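Long-range contacts in FAD:protein FMN transferase (Vibrio cholerae, PDB 6NXI), which probably transfers the FMN moiety of FAD to a threonine hydroxyl of a target flavoprotein, using magnesium or manganese and releasing AMP: residues A5-L10 with I21-Q25; E38-L43 with V164-L169; L78-K82 with I137-L142. One frame throughout, in Å; residues are numbered along the deposited sequence.

Contact 1 of 3, residues A5-L10 with I21-Q25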
ATOM      1  N   ALA A   5     -25.964  12.528 -15.726  1.00 54.51           N
ATOM      2  CA  ALA A   5     -24.875  12.852 -14.757  1.00 48.12           C
ATOM      3  C   ALA A   5     -23.515  12.936 -15.461  1.00 43.91           C
ATOM      4  O   ALA A   5     -23.151  11.988 -16.181  1.00 46.93           O
ATOM      5  CB  ALA A   5     -24.839  11.856 -13.623  1.00 45.93           C
ATOM      6  N   GLU A   6     -22.775  14.023 -15.213  1.00 37.93           N
ATOM      7  CA  GLU A   6     -21.494  14.341 -15.886  1.00 36.63           C
ATOM      8  C   GLU A   6     -20.369  13.814 -14.980  1.00 30.95           C
ATOM      9  O   GLU A   6     -20.285  14.254 -13.824  1.00 29.63           O
ATOM     10  CB  GLU A   6     -21.340  15.849 -16.135  1.00 39.49           C
ATOM     11  CG  GLU A   6     -20.025  16.210 -16.842  1.00 42.33           C
ATOM     12  CD  GLU A   6     -19.569  17.672 -16.880  1.00 47.49           C
ATOM     13  OE1 GLU A   6     -20.403  18.579 -16.634  1.00 48.18           O
ATOM     14  OE2 GLU A   6     -18.351  17.907 -17.143  1.00 47.23           O
ATOM     15  N   GLN A   7     -19.594  12.861 -15.497  1.00 28.74           N
ATOM     16  CA  GLN A   7     -18.380  12.352 -14.816  1.00 27.95           C
ATOM     17  C   GLN A   7     -17.188  13.133 -15.365  1.00 26.85           C
ATOM     18  O   GLN A   7     -17.088  13.306 -16.594  1.00 28.20           O
ATOM     19  CB  GLN A   7     -18.235  10.838 -15.020  1.00 28.30           C
ATOM     20  CG  GLN A   7     -16.924  10.298 -14.465  1.00 28.95           C
ATOM     21  CD  GLN A   7     -16.882   8.796 -14.594  1.00 31.06           C
ATOM     22  OE1 GLN A   7     -16.354   8.241 -15.549  1.00 33.84           O
ATOM     23  NE2 GLN A   7     -17.508   8.132 -13.650  1.00 32.75           N
ATOM     24  N   VAL A   8     -16.298  13.567 -14.487  1.00 24.33           N
ATOM     25  CA  VAL A   8     -14.976  14.143 -14.817  1.00 25.05           C
ATOM     26  C   VAL A   8     -13.906  13.121 -14.413  1.00 23.65           C
ATOM     27  O   VAL A   8     -13.989  12.589 -13.287  1.00 22.66           O
ATOM     28  CB  VAL A   8     -14.796  15.454 -14.051  1.00 26.93           C
ATOM     29  CG1 VAL A   8     -13.423  16.043 -14.333  1.00 27.45           C
ATOM     30  CG2 VAL A   8     -15.915  16.445 -14.320  1.00 28.27           C
ATOM     31  N   HIS A   9     -12.959  12.856 -15.294  1.00 23.43           N
ATOM     32  CA  HIS A   9     -11.778  12.008 -15.072  1.00 23.26           C
ATOM     33  C   HIS A   9     -10.528  12.897 -15.065  1.00 22.17           C
ATOM     34  O   HIS A   9     -10.214  13.532 -16.096  1.00 24.15           O
ATOM     35  CB  HIS A   9     -11.780  10.906 -16.109  1.00 24.09           C
ATOM     36  CG  HIS A   9     -10.604  10.007 -16.061  1.00 24.51           C
ATOM     37  ND1 HIS A   9     -10.293   9.166 -17.111  1.00 24.86           N
ATOM     38  CD2 HIS A   9      -9.646   9.832 -15.122  1.00 23.77           C
ATOM     39  CE1 HIS A   9      -9.199   8.500 -16.819  1.00 25.38           C
ATOM     40  NE2 HIS A   9      -8.795   8.865 -15.580  1.00 23.74           N
ATOM     41  N   LEU A  10      -9.825  12.967 -13.929  1.00 22.23           N
ATOM     42  CA  LEU A  10      -8.515  13.614 -13.846  1.00 21.72           C
ATOM     43  C   LEU A  10      -7.421  12.549 -13.770  1.00 22.10           C
ATOM     44  O   LEU A  10      -7.630  11.527 -13.110  1.00 22.02           O
ATOM     45  CB  LEU A  10      -8.483  14.450 -12.572  1.00 22.50           C
ATOM     46  CG  LEU A  10      -9.587  15.492 -12.430  1.00 23.68           C
ATOM     47  CD1 LEU A  10      -9.414  16.224 -11.123  1.00 24.54           C
ATOM     48  CD2 LEU A  10      -9.608  16.473 -13.597  1.00 25.91           C
ATOM     49  N   ILE A  21      -8.630   9.979 -10.992  1.00 21.11           N
ATOM     50  CA  ILE A  21      -9.707  10.433 -10.097  1.00 22.68           C
ATOM     51  C   ILE A  21     -10.939  10.617 -10.979  1.00 21.17           C
ATOM     52  O   ILE A  21     -10.838  11.311 -11.995  1.00 22.60           O
ATOM     53  CB  ILE A  21      -9.272  11.676  -9.338  1.00 25.13           C
ATOM     54  CG1 ILE A  21      -8.096  11.294  -8.423  1.00 26.48           C
ATOM     55  CG2 ILE A  21     -10.468  12.288  -8.595  1.00 24.59           C
ATOM     56  CD1 ILE A  21      -7.264  12.430  -8.025  1.00 30.55           C
ATOM     57  N   LYS A  22     -12.047  10.025 -10.604  1.00 22.04           N
ATOM     58  CA  LYS A  22     -13.342  10.225 -11.287  1.00 21.94           C
ATOM     59  C   LYS A  22     -14.326  10.781 -10.277  1.00 22.10           C
ATOM     60  O   LYS A  22     -14.373  10.298  -9.132  1.00 21.12           O
ATOM     61  CB  LYS A  22     -13.890   8.939 -11.909  1.00 22.73           C
ATOM     62  CG  LYS A  22     -13.037   8.423 -13.045  1.00 23.32           C
ATOM     63  CD  LYS A  22     -13.579   7.084 -13.604  1.00 25.54           C
ATOM     64  CE  LYS A  22     -12.786   6.619 -14.810  1.00 26.17           C
ATOM     65  NZ  LYS A  22     -13.369   5.446 -15.502  1.00 27.51           N
ATOM     66  N   TYR A  23     -15.066  11.801 -10.669  1.00 20.88           N
ATOM     67  CA  TYR A  23     -16.081  12.348  -9.744  1.00 21.45           C
ATOM     68  C   TYR A  23     -17.275  12.794 -10.572  1.00 22.69           C
ATOM     69  O   TYR A  23     -17.171  13.025 -11.791  1.00 23.09           O
ATOM     70  CB  TYR A  23     -15.496  13.439  -8.835  1.00 21.98           C
ATOM     71  CG  TYR A  23     -15.132  14.698  -9.569  1.00 21.97           C
ATOM     72  CD1 TYR A  23     -13.853  14.893 -10.041  1.00 23.19           C
ATOM     73  CD2 TYR A  23     -16.053  15.718  -9.763  1.00 22.62           C
ATOM     74  CE1 TYR A  23     -13.496  16.033 -10.736  1.00 24.80           C
ATOM     75  CE2 TYR A  23     -15.701  16.868 -10.438  1.00 23.59           C
ATOM     76  CZ  TYR A  23     -14.417  17.031 -10.926  1.00 24.24           C
ATOM     77  OH  TYR A  23     -14.043  18.160 -11.609  1.00 27.10           O
ATOM     78  N   ILE A  24     -18.392  12.978  -9.870  1.00 23.08           N
ATOM     79  CA  ILE A  24     -19.654  13.385 -10.517  1.00 24.18           C
ATOM     80  C   ILE A  24     -19.844  14.878 -10.271  1.00 25.23           C
ATOM     81  O   ILE A  24     -19.849  15.293  -9.129  1.00 24.36           O
ATOM     82  CB  ILE A  24     -20.860  12.549 -10.079  1.00 24.89           C
ATOM     83  CG1 ILE A  24     -20.591  11.044 -10.263  1.00 24.04           C
ATOM     84  CG2 ILE A  24     -22.077  12.995 -10.886  1.00 26.47           C
ATOM     85  CD1 ILE A  24     -20.139  10.652 -11.666  1.00 24.55           C
ATOM     86  N   GLN A  25     -19.959  15.634 -11.352  1.00 26.03           N
ATOM     87  CA  GLN A  25     -20.183  17.101 -11.302  1.00 28.36           C
ATOM     88  C   GLN A  25     -21.487  17.315 -10.547  1.00 28.93           C
ATOM     89  O   GLN A  25     -22.471  16.562 -10.768  1.00 29.53           O
ATOM     90  CB  GLN A  25     -20.170  17.648 -12.735  1.00 31.27           C
ATOM     91  CG  GLN A  25     -20.297  19.166 -12.796  1.00 33.88           C
ATOM     92  CD  GLN A  25     -19.107  19.875 -12.187  1.00 36.00           C
ATOM     93  OE1 GLN A  25     -17.993  19.386 -12.223  1.00 38.23           O
ATOM     94  NE2 GLN A  25     -19.326  21.081 -11.666  1.00 41.30           N
TER
HETATM   95  O   HOH W   1     -23.695  15.527 -12.961  1.00 39.46           O
HETATM   96  O   HOH W   2     -14.083   7.143 -17.941  1.00 44.36           O
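Val-8 lies over one face of the Tyr-23 ring, its CB 3.8 Å from the ring centroid and 25° off the normal, a CH-pi contact displaced toward the hydroxyl end. The two side chains run side by side, and Val-8 CG1 comes within 3.5 Å of Tyr-23 OH. Tyr-23 carries its ring between its own backbone N and carbonyl carbon (chi1 69°), a rotation that brings the ring beneath the valine; Leu-10 CD1 meets the ring's edge near CE1. On the reverse surface of the sheet, the Lys-22 chain runs extended between two neighbours. Its CE stands over a face of the His-9 imidazole, 4.3 Å from the ring centroid, while its CD packs against Gln-7 OE1. A water accepts from Lys-22 NZ and donates only weakly to Gln-7 OE1. Farther along that surface, Ile-24 CD1 touches Gln-7 CB at 3.9 Å.

All this is built on the antiparallel beta hairpin of strands 7-14 and 17-24. Val-8 with Tyr-23 and Leu-10 with Ile-21 are hydrogen-bonded pairs, each closed by two N-H to C=O bonds; Gln-7 with Ile-24 and His-9 with Lys-22 are non-hydrogen-bonded pairs. Beyond them Gln-25 N reaches Glu-6 O at 2.8 Å, and a water joins Glu-6 N to Gln-25 O.

In the second shell, Asn-20 OD1 hydrogen-bonds His-9 NE2, which would limit rotation of the imidazole. Ser-32 and Leu-35 of helix 32-50 pack on Tyr-23, and backbone hydrogen bonds between Lys-22 and Met-178 and between Ile-24 and Asn-176 continue the sheet past strand 17-24.

Contact 2 of 3, residues E38-L43 with V164-L169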
ATOM      1  N   GLU A  38      -4.923  21.493  -6.817  1.00 22.58           N
ATOM      2  CA  GLU A  38      -4.733  21.202  -5.380  1.00 22.96           C
ATOM      3  C   GLU A  38      -4.392  19.725  -5.202  1.00 22.25           C
ATOM      4  O   GLU A  38      -3.577  19.392  -4.365  1.00 21.98           O
ATOM      5  CB  GLU A  38      -5.959  21.598  -4.584  1.00 23.99           C
ATOM      6  CG  GLU A  38      -5.753  21.413  -3.098  1.00 24.76           C
ATOM      7  CD  GLU A  38      -4.593  22.137  -2.448  1.00 25.14           C
ATOM      8  OE1 GLU A  38      -3.931  23.015  -3.075  1.00 28.19           O
ATOM      9  OE2 GLU A  38      -4.338  21.821  -1.290  1.00 29.73           O
ATOM     10  N   ILE A  39      -5.023  18.855  -5.985  1.00 20.49           N
ATOM     11  CA  ILE A  39      -4.704  17.411  -5.890  1.00 21.33           C
ATOM     12  C   ILE A  39      -3.222  17.219  -6.190  1.00 22.32           C
ATOM     13  O   ILE A  39      -2.545  16.492  -5.467  1.00 21.85           O
ATOM     14  CB  ILE A  39      -5.594  16.608  -6.855  1.00 20.50           C
ATOM     15  CG1 ILE A  39      -7.019  16.594  -6.306  1.00 20.87           C
ATOM     16  CG2 ILE A  39      -5.005  15.214  -7.058  1.00 20.79           C
ATOM     17  CD1 ILE A  39      -8.030  16.174  -7.351  1.00 21.78           C
ATOM     18  N   ASP A  40      -2.708  17.833  -7.246  1.00 22.86           N
ATOM     19  CA  ASP A  40      -1.264  17.733  -7.566  1.00 23.16           C
ATOM     20  C   ASP A  40      -0.424  18.268  -6.396  1.00 22.06           C
ATOM     21  O   ASP A  40       0.595  17.668  -6.091  1.00 22.78           O
ATOM     22  CB  ASP A  40      -0.949  18.381  -8.904  1.00 25.01           C
ATOM     23  CG  ASP A  40      -1.455  17.551 -10.069  1.00 26.63           C
ATOM     24  OD1 ASP A  40      -1.537  16.316  -9.900  1.00 28.43           O
ATOM     25  OD2 ASP A  40      -1.722  18.144 -11.128  1.00 28.50           O
ATOM     26  N   ARG A  41      -0.802  19.378  -5.776  1.00 23.11           N
ATOM     27  CA  ARG A  41      -0.022  19.945  -4.638  0.60 24.06           C
ATOM     28  C   ARG A  41      -0.013  18.956  -3.461  1.00 23.50           C
ATOM     29  O   ARG A  41       1.084  18.781  -2.779  1.00 23.18           O
ATOM     30  CB  ARG A  41      -0.618  21.295  -4.227  0.60 26.06           C
ATOM     31  CG  ARG A  41       0.283  22.099  -3.295  0.60 28.17           C
ATOM     32  CD  ARG A  41      -0.442  23.212  -2.562  0.60 30.95           C
ATOM     33  NE  ARG A  41      -1.391  22.679  -1.603  0.60 31.60           N
ATOM     34  CZ  ARG A  41      -1.081  22.153  -0.426  0.60 33.30           C
ATOM     35  NH1 ARG A  41       0.160  22.194   0.023  0.60 35.11           N
ATOM     36  NH2 ARG A  41      -2.035  21.648   0.328  0.60 33.24           N
ATOM     37  N   LEU A  42      -1.171  18.349  -3.163  1.00 22.11           N
ATOM     38  CA  LEU A  42      -1.297  17.432  -2.001  1.00 21.37           C
ATOM     39  C   LEU A  42      -0.405  16.228  -2.293  1.00 20.41           C
ATOM     40  O   LEU A  42       0.223  15.757  -1.373  1.00 20.22           O
ATOM     41  CB  LEU A  42      -2.764  17.070  -1.774  1.00 22.15           C
ATOM     42  CG  LEU A  42      -3.623  18.192  -1.197  1.00 21.92           C
ATOM     43  CD1 LEU A  42      -5.089  17.880  -1.382  1.00 21.82           C
ATOM     44  CD2 LEU A  42      -3.319  18.399   0.278  1.00 23.44           C
ATOM     45  N   LEU A  43      -0.459  15.698  -3.506  1.00 21.36           N
ATOM     46  CA  LEU A  43       0.325  14.472  -3.796  1.00 20.57           C
ATOM     47  C   LEU A  43       1.835  14.781  -3.838  1.00 21.82           C
ATOM     48  O   LEU A  43       2.641  13.922  -3.405  1.00 21.32           O
ATOM     49  CB  LEU A  43      -0.207  13.829  -5.076  1.00 22.09           C
ATOM     50  CG  LEU A  43      -1.582  13.215  -4.930  1.00 22.05           C
ATOM     51  CD1 LEU A  43      -2.079  12.726  -6.287  1.00 22.94           C
ATOM     52  CD2 LEU A  43      -1.595  12.101  -3.907  1.00 22.72           C
ATOM     53  N   VAL A 164      -5.740  11.250   1.511  1.00 18.40           N
ATOM     54  CA  VAL A 164      -5.563  12.733   1.470  1.00 19.23           C
ATOM     55  C   VAL A 164      -6.411  13.334   0.337  1.00 20.40           C
ATOM     56  O   VAL A 164      -7.149  14.319   0.579  1.00 20.18           O
ATOM     57  CB  VAL A 164      -4.073  13.092   1.333  1.00 20.50           C
ATOM     58  CG1 VAL A 164      -3.894  14.533   0.927  1.00 21.16           C
ATOM     59  CG2 VAL A 164      -3.345  12.747   2.624  1.00 20.26           C
ATOM     60  N   VAL A 165      -6.377  12.732  -0.830  1.00 19.25           N
ATOM     61  CA  VAL A 165      -7.176  13.245  -1.981  1.00 20.06           C
ATOM     62  C   VAL A 165      -8.684  13.064  -1.727  1.00 19.19           C
ATOM     63  O   VAL A 165      -9.479  13.998  -2.038  1.00 20.80           O
ATOM     64  CB  VAL A 165      -6.705  12.615  -3.287  1.00 20.42           C
ATOM     65  CG1 VAL A 165      -7.671  12.871  -4.426  1.00 21.17           C
ATOM     66  CG2 VAL A 165      -5.261  13.017  -3.596  1.00 20.93           C
ATOM     67  N   ALA A 166      -9.096  11.925  -1.194  1.00 19.67           N
ATOM     68  CA  ALA A 166     -10.531  11.626  -0.901  1.00 20.66           C
ATOM     69  C   ALA A 166     -11.022  12.683   0.085  1.00 21.08           C
ATOM     70  O   ALA A 166     -12.106  13.283  -0.125  1.00 21.40           O
ATOM     71  CB  ALA A 166     -10.728  10.213  -0.424  1.00 19.97           C
ATOM     72  N   ASP A 167     -10.222  13.001   1.112  1.00 22.29           N
ATOM     73  CA  ASP A 167     -10.656  14.025   2.097  0.60 22.91           C
ATOM     74  C   ASP A 167     -10.721  15.399   1.450  1.00 22.89           C
ATOM     75  O   ASP A 167     -11.649  16.158   1.804  1.00 22.83           O
ATOM     76  CB  ASP A 167      -9.720  14.102   3.296  0.60 25.57           C
ATOM     77  CG  ASP A 167      -9.771  12.887   4.194  0.60 27.12           C
ATOM     78  OD1 ASP A 167     -10.643  12.024   4.008  0.60 31.37           O
ATOM     79  OD2 ASP A 167      -8.937  12.831   5.095  0.60 31.82           O
ATOM     80  N   TYR A 168      -9.810  15.720   0.547  1.00 21.88           N
ATOM     81  CA  TYR A 168      -9.852  16.993  -0.207  1.00 22.40           C
ATOM     82  C   TYR A 168     -11.151  17.053  -1.028  1.00 21.50           C
ATOM     83  O   TYR A 168     -11.843  18.121  -1.056  1.00 22.64           O
ATOM     84  CB  TYR A 168      -8.611  17.191  -1.080  1.00 22.53           C
ATOM     85  CG  TYR A 168      -8.765  18.369  -2.012  1.00 22.46           C
ATOM     86  CD1 TYR A 168      -8.841  19.651  -1.519  1.00 23.69           C
ATOM     87  CD2 TYR A 168      -8.937  18.223  -3.382  1.00 22.64           C
ATOM     88  CE1 TYR A 168      -8.979  20.742  -2.345  1.00 24.28           C
ATOM     89  CE2 TYR A 168      -9.118  19.308  -4.222  1.00 23.31           C
ATOM     90  CZ  TYR A 168      -9.167  20.583  -3.703  1.00 23.51           C
ATOM     91  OH  TYR A 168      -9.348  21.629  -4.559  1.00 25.23           O
ATOM     92  N   LEU A 169     -11.496  15.981  -1.732  1.00 20.73           N
ATOM     93  CA  LEU A 169     -12.711  16.033  -2.576  1.00 20.90           C
ATOM     94  C   LEU A 169     -13.926  16.289  -1.670  1.00 22.08           C
ATOM     95  O   LEU A 169     -14.773  17.110  -2.049  1.00 23.66           O
ATOM     96  CB  LEU A 169     -12.846  14.764  -3.396  1.00 21.34           C
ATOM     97  CG  LEU A 169     -11.789  14.558  -4.471  1.00 21.39           C
ATOM     98  CD1 LEU A 169     -12.058  13.226  -5.166  1.00 23.17           C
ATOM     99  CD2 LEU A 169     -11.809  15.684  -5.501  1.00 22.17           C
TER
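One face of the Tyr-168 ring is covered by the aliphatic part of Glu-38: CG sits 3.8 Å from the ring centroid, 27° off the normal, and nearest to CE1 at 3.4 Å. Glu-38 CB follows the ring outward to the hydroxyl. Leu-42 CD1 and Ile-39 CG1 approach the same ring obliquely, the leucine methyl at the CB end, 3.6 Å from Tyr-168 CB, and the isoleucine along the CD2-CE2 side. The guanidinium of Arg-41, in one of its two modelled conformers, is the second flat group, and Glu-38 CD lies in its plane, at its edge.

Glu-38 divides its work between these two groups. With CG anti to the backbone N (chi1 -175°) and a bend at chi2, its methylenes stay on the tyrosine while the carboxylate leads away from helix 157-171 toward Arg-41. In that conformer Arg-41 meets Glu-38 side-on, NE to OE1 and NH2 to OE2, together a salt bridge, with Arg-41 NH2 2.8 Å from Glu-38 OE2. Both oxygens are met on their syn sides, somewhat out of the carboxylate plane.

Deeper in, Val-165 CG2 lies 3.8 Å from Leu-43 CD2 and also meets Ile-39 CG2. Nearer the surface, Val-164 CG1 rests on Leu-42 CB at 3.9 Å. No hydrogen bond crosses between the segments, whose axes approach to 10.1 Å and run roughly antiparallel, at 147°.

The pair forms a helical layer on the large antiparallel sheet: Ile-39 packs on Leu-10 of strand 7-14, Leu-43 reaches Tyr-19 and Ile-181, and Leu-169 packs against Tyr-177 and Val-179 of strand 177-181.

Contact 3 of 3, residues L78-K82 with I137-L142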
ATOM      1  N   LEU A  78       4.213  11.387  10.613  1.00 23.59           N
ATOM      2  CA  LEU A  78       3.988  10.753  11.926  1.00 25.73           C
ATOM      3  C   LEU A  78       2.775   9.809  11.845  1.00 23.47           C
ATOM      4  O   LEU A  78       2.897   8.676  12.299  1.00 24.45           O
ATOM      5  CB  LEU A  78       3.822  11.856  12.984  1.00 27.32           C
ATOM      6  CG  LEU A  78       4.050  11.466  14.437  1.00 32.90           C
ATOM      7  CD1 LEU A  78       3.069  10.398  14.891  1.00 36.04           C
ATOM      8  CD2 LEU A  78       5.466  11.055  14.675  1.00 33.29           C
ATOM      9  N   THR A  79       1.657  10.252  11.260  1.00 24.71           N
ATOM     10  CA  THR A  79       0.420   9.456  11.164  1.00 23.93           C
ATOM     11  C   THR A  79       0.739   8.156  10.414  1.00 23.41           C
ATOM     12  O   THR A  79       0.277   7.093  10.856  1.00 23.63           O
ATOM     13  CB  THR A  79      -0.692  10.265  10.512  1.00 24.87           C
ATOM     14  OG1 THR A  79      -0.902  11.397  11.380  1.00 24.85           O
ATOM     15  CG2 THR A  79      -1.959   9.443  10.337  1.00 25.77           C
ATOM     16  N   VAL A  80       1.470   8.244   9.299  1.00 22.65           N
ATOM     17  CA  VAL A  80       1.755   7.051   8.465  1.00 22.35           C
ATOM     18  C   VAL A  80       2.721   6.116   9.178  1.00 21.39           C
ATOM     19  O   VAL A  80       2.479   4.911   9.235  1.00 21.72           O
ATOM     20  CB  VAL A  80       2.268   7.491   7.087  1.00 21.98           C
ATOM     21  CG1 VAL A  80       2.737   6.286   6.289  1.00 23.88           C
ATOM     22  CG2 VAL A  80       1.196   8.301   6.363  1.00 23.39           C
ATOM     23  N   VAL A  81       3.730   6.655   9.853  1.00 22.65           N
ATOM     24  CA  VAL A  81       4.673   5.760  10.576  1.00 22.69           C
ATOM     25  C   VAL A  81       3.966   5.093  11.763  1.00 22.38           C
ATOM     26  O   VAL A  81       4.166   3.902  12.001  1.00 23.23           O
ATOM     27  CB  VAL A  81       5.973   6.484  10.994  1.00 23.92           C
ATOM     28  CG1 VAL A  81       6.844   5.565  11.828  1.00 24.61           C
ATOM     29  CG2 VAL A  81       6.735   6.934   9.756  1.00 24.00           C
ATOM     30  N   LYS A  82       3.104   5.818  12.471  1.00 23.19           N
ATOM     31  CA  LYS A  82       2.352   5.225  13.594  1.00 25.71           C
ATOM     32  C   LYS A  82       1.491   4.053  13.105  1.00 22.95           C
ATOM     33  O   LYS A  82       1.443   3.019  13.802  1.00 23.79           O
ATOM     34  CB  LYS A  82       1.489   6.288  14.253  1.00 28.40           C
ATOM     35  CG  LYS A  82       0.840   5.836  15.548  1.00 33.96           C
ATOM     36  CD  LYS A  82       0.175   6.985  16.290  1.00 37.78           C
ATOM     37  CE  LYS A  82       1.045   8.225  16.413  1.00 41.42           C
ATOM     38  NZ  LYS A  82       2.087   8.124  17.474  1.00 45.04           N
ATOM     39  N   ILE A 137       8.655   6.106  18.132  1.00 35.81           N
ATOM     40  CA  ILE A 137       7.950   7.408  18.020  1.00 35.37           C
ATOM     41  C   ILE A 137       7.940   8.066  19.400  1.00 36.86           C
ATOM     42  O   ILE A 137       7.613   7.391  20.402  1.00 37.25           O
ATOM     43  CB  ILE A 137       6.536   7.218  17.469  1.00 36.17           C
ATOM     44  CG1 ILE A 137       6.593   6.671  16.041  1.00 36.67           C
ATOM     45  CG2 ILE A 137       5.772   8.520  17.573  1.00 36.51           C
ATOM     46  CD1 ILE A 137       5.228   6.460  15.427  1.00 38.45           C
ATOM     47  N   GLU A 138       8.363   9.326  19.434  1.00 37.91           N
ATOM     48  CA  GLU A 138       8.359  10.156  20.672  1.00 40.95           C
ATOM     49  C   GLU A 138       7.777  11.519  20.265  1.00 38.57           C
ATOM     50  O   GLU A 138       8.495  12.293  19.563  1.00 39.67           O
ATOM     51  CB  GLU A 138       9.760  10.295  21.280  1.00 44.49           C
ATOM     52  CG  GLU A 138      10.323   9.011  21.880  1.00 46.98           C
ATOM     53  CD  GLU A 138      11.647   9.208  22.594  1.00 50.97           C
ATOM     54  OE1 GLU A 138      11.607   9.598  23.775  1.00 52.27           O
ATOM     55  OE2 GLU A 138      12.715   9.027  21.952  1.00 54.12           O
ATOM     56  N   GLY A 139       6.502  11.720  20.680  1.00 40.46           N
ATOM     57  CA  GLY A 139       5.749  12.942  20.372  1.00 40.75           C
ATOM     58  C   GLY A 139       5.671  13.067  18.873  1.00 40.17           C
ATOM     59  O   GLY A 139       5.165  12.109  18.255  1.00 38.50           O
ATOM     60  N   ASN A 140       6.258  14.129  18.319  1.00 39.58           N
ATOM     61  CA  ASN A 140       6.231  14.421  16.861  1.00 38.93           C
ATOM     62  C   ASN A 140       7.596  14.100  16.231  1.00 36.36           C
ATOM     63  O   ASN A 140       8.006  14.812  15.276  1.00 36.48           O
ATOM     64  CB  ASN A 140       5.812  15.872  16.638  1.00 43.13           C
ATOM     65  CG  ASN A 140       4.433  16.131  17.199  1.00 48.92           C
ATOM     66  OD1 ASN A 140       3.622  15.208  17.287  1.00 55.28           O
ATOM     67  ND2 ASN A 140       4.138  17.372  17.551  1.00 51.21           N
ATOM     68  N   THR A 141       8.298  13.096  16.760  1.00 32.18           N
ATOM     69  CA  THR A 141       9.654  12.735  16.275  1.00 31.69           C
ATOM     70  C   THR A 141       9.737  11.228  16.071  1.00 31.34           C
ATOM     71  O   THR A 141       8.932  10.450  16.654  1.00 32.21           O
ATOM     72  CB  THR A 141      10.786  13.218  17.209  1.00 33.69           C
ATOM     73  OG1 THR A 141      10.783  12.333  18.322  1.00 34.07           O
ATOM     74  CG2 THR A 141      10.583  14.650  17.650  1.00 34.04           C
ATOM     75  N   LEU A 142      10.699  10.866  15.240  1.00 31.14           N
ATOM     76  CA  LEU A 142      11.173   9.483  15.055  1.00 32.08           C
ATOM     77  C   LEU A 142      12.579   9.365  15.634  1.00 32.86           C
ATOM     78  O   LEU A 142      13.377  10.292  15.429  1.00 33.17           O
ATOM     79  CB  LEU A 142      11.230   9.170  13.553  1.00 31.37           C
ATOM     80  CG  LEU A 142       9.970   9.416  12.735  1.00 30.65           C
ATOM     81  CD1 LEU A 142      10.194   8.896  11.317  1.00 30.19           C
ATOM     82  CD2 LEU A 142       8.760   8.757  13.370  1.00 31.97           C
TER
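This is an apolar helix-on-hairpin contact, in which helix 75-90 packs against the beta hairpin of strands 135-138 and 141-144, part of a small three-stranded antiparallel sheet. No hydrogen bond crosses it; mostly methyl groups do the joining. Leu-78 is the helix residue that reaches the turn. Its CG stands anti to the backbone N (chi1 -160°), which carries Leu-78 CD2 out to 3.9 Å from Ile-137 CG2 and 3.7 Å from the carbonyl oxygen of Gly-139, with Leu-142 CD2 slightly farther off.

One helical turn on, Val-81 CG1 touches two residues of the hairpin, Ile-137 CD1 and Leu-142 CD2, each at 4.0 Å; the valine and isoleucine side chains pass each other head to tail. Ile-137 meets three helix residues: Leu-78, Val-81 and Lys-82. Its CG1 branch extends so that Ile-137 CD1 lies 3.6 Å from Lys-82 CA, against the backbone of the helix, while CG2 faces Leu-78. The lysine chain, bent at chi3 and chi4, crosses the isoleucine at about a right angle, with Lys-82 NZ 3.7 Å from Ile-137 CG2.

A type II' turn from Glu-138 to Thr-141 sets the shape of the hairpin end. Gly-139 adopts a positive phi of 59° there. The carbonyl oxygen of Glu-138 is held twice, by the backbone N of Thr-141 and by its OG1 at 2.6 Å, the hydroxyl lying on a carbonyl lone pair.

Strand 141-144 is the middle strand of its sheet, Leu-142 bonding through its backbone to Phe-71. Val-73 packs on both Leu-78 and Leu-142, and another side of the helix, at Thr-79 and Val-80, meets Trp-160 of helix 157-171.

How the contacts relate
Contacts 1 and 2 touch through the buried face of the hairpin, their centres 15 Å apart. Ile-21 CD1 of the hairpin lies 3.6 Å from Val-165 CG1 and 3.7 Å from Ile-39 CG2, so one sheet residue is wedged under both helices; helix 32-50 follows strand 17-24 in the chain. Contact 3 is nested in the loop that contact 2 closes, but stays apart from it, the nearest atoms about 7 Å away; contact 1 is about 17 Å from contact 3 at nearest atoms. Contacts 2 and 3 approach the bound FAD without being placed on it: the side chain of Leu-43 is about 8 Å away and that of Val-81 about 11 Å, whereas contact 1 lies away from the known sites.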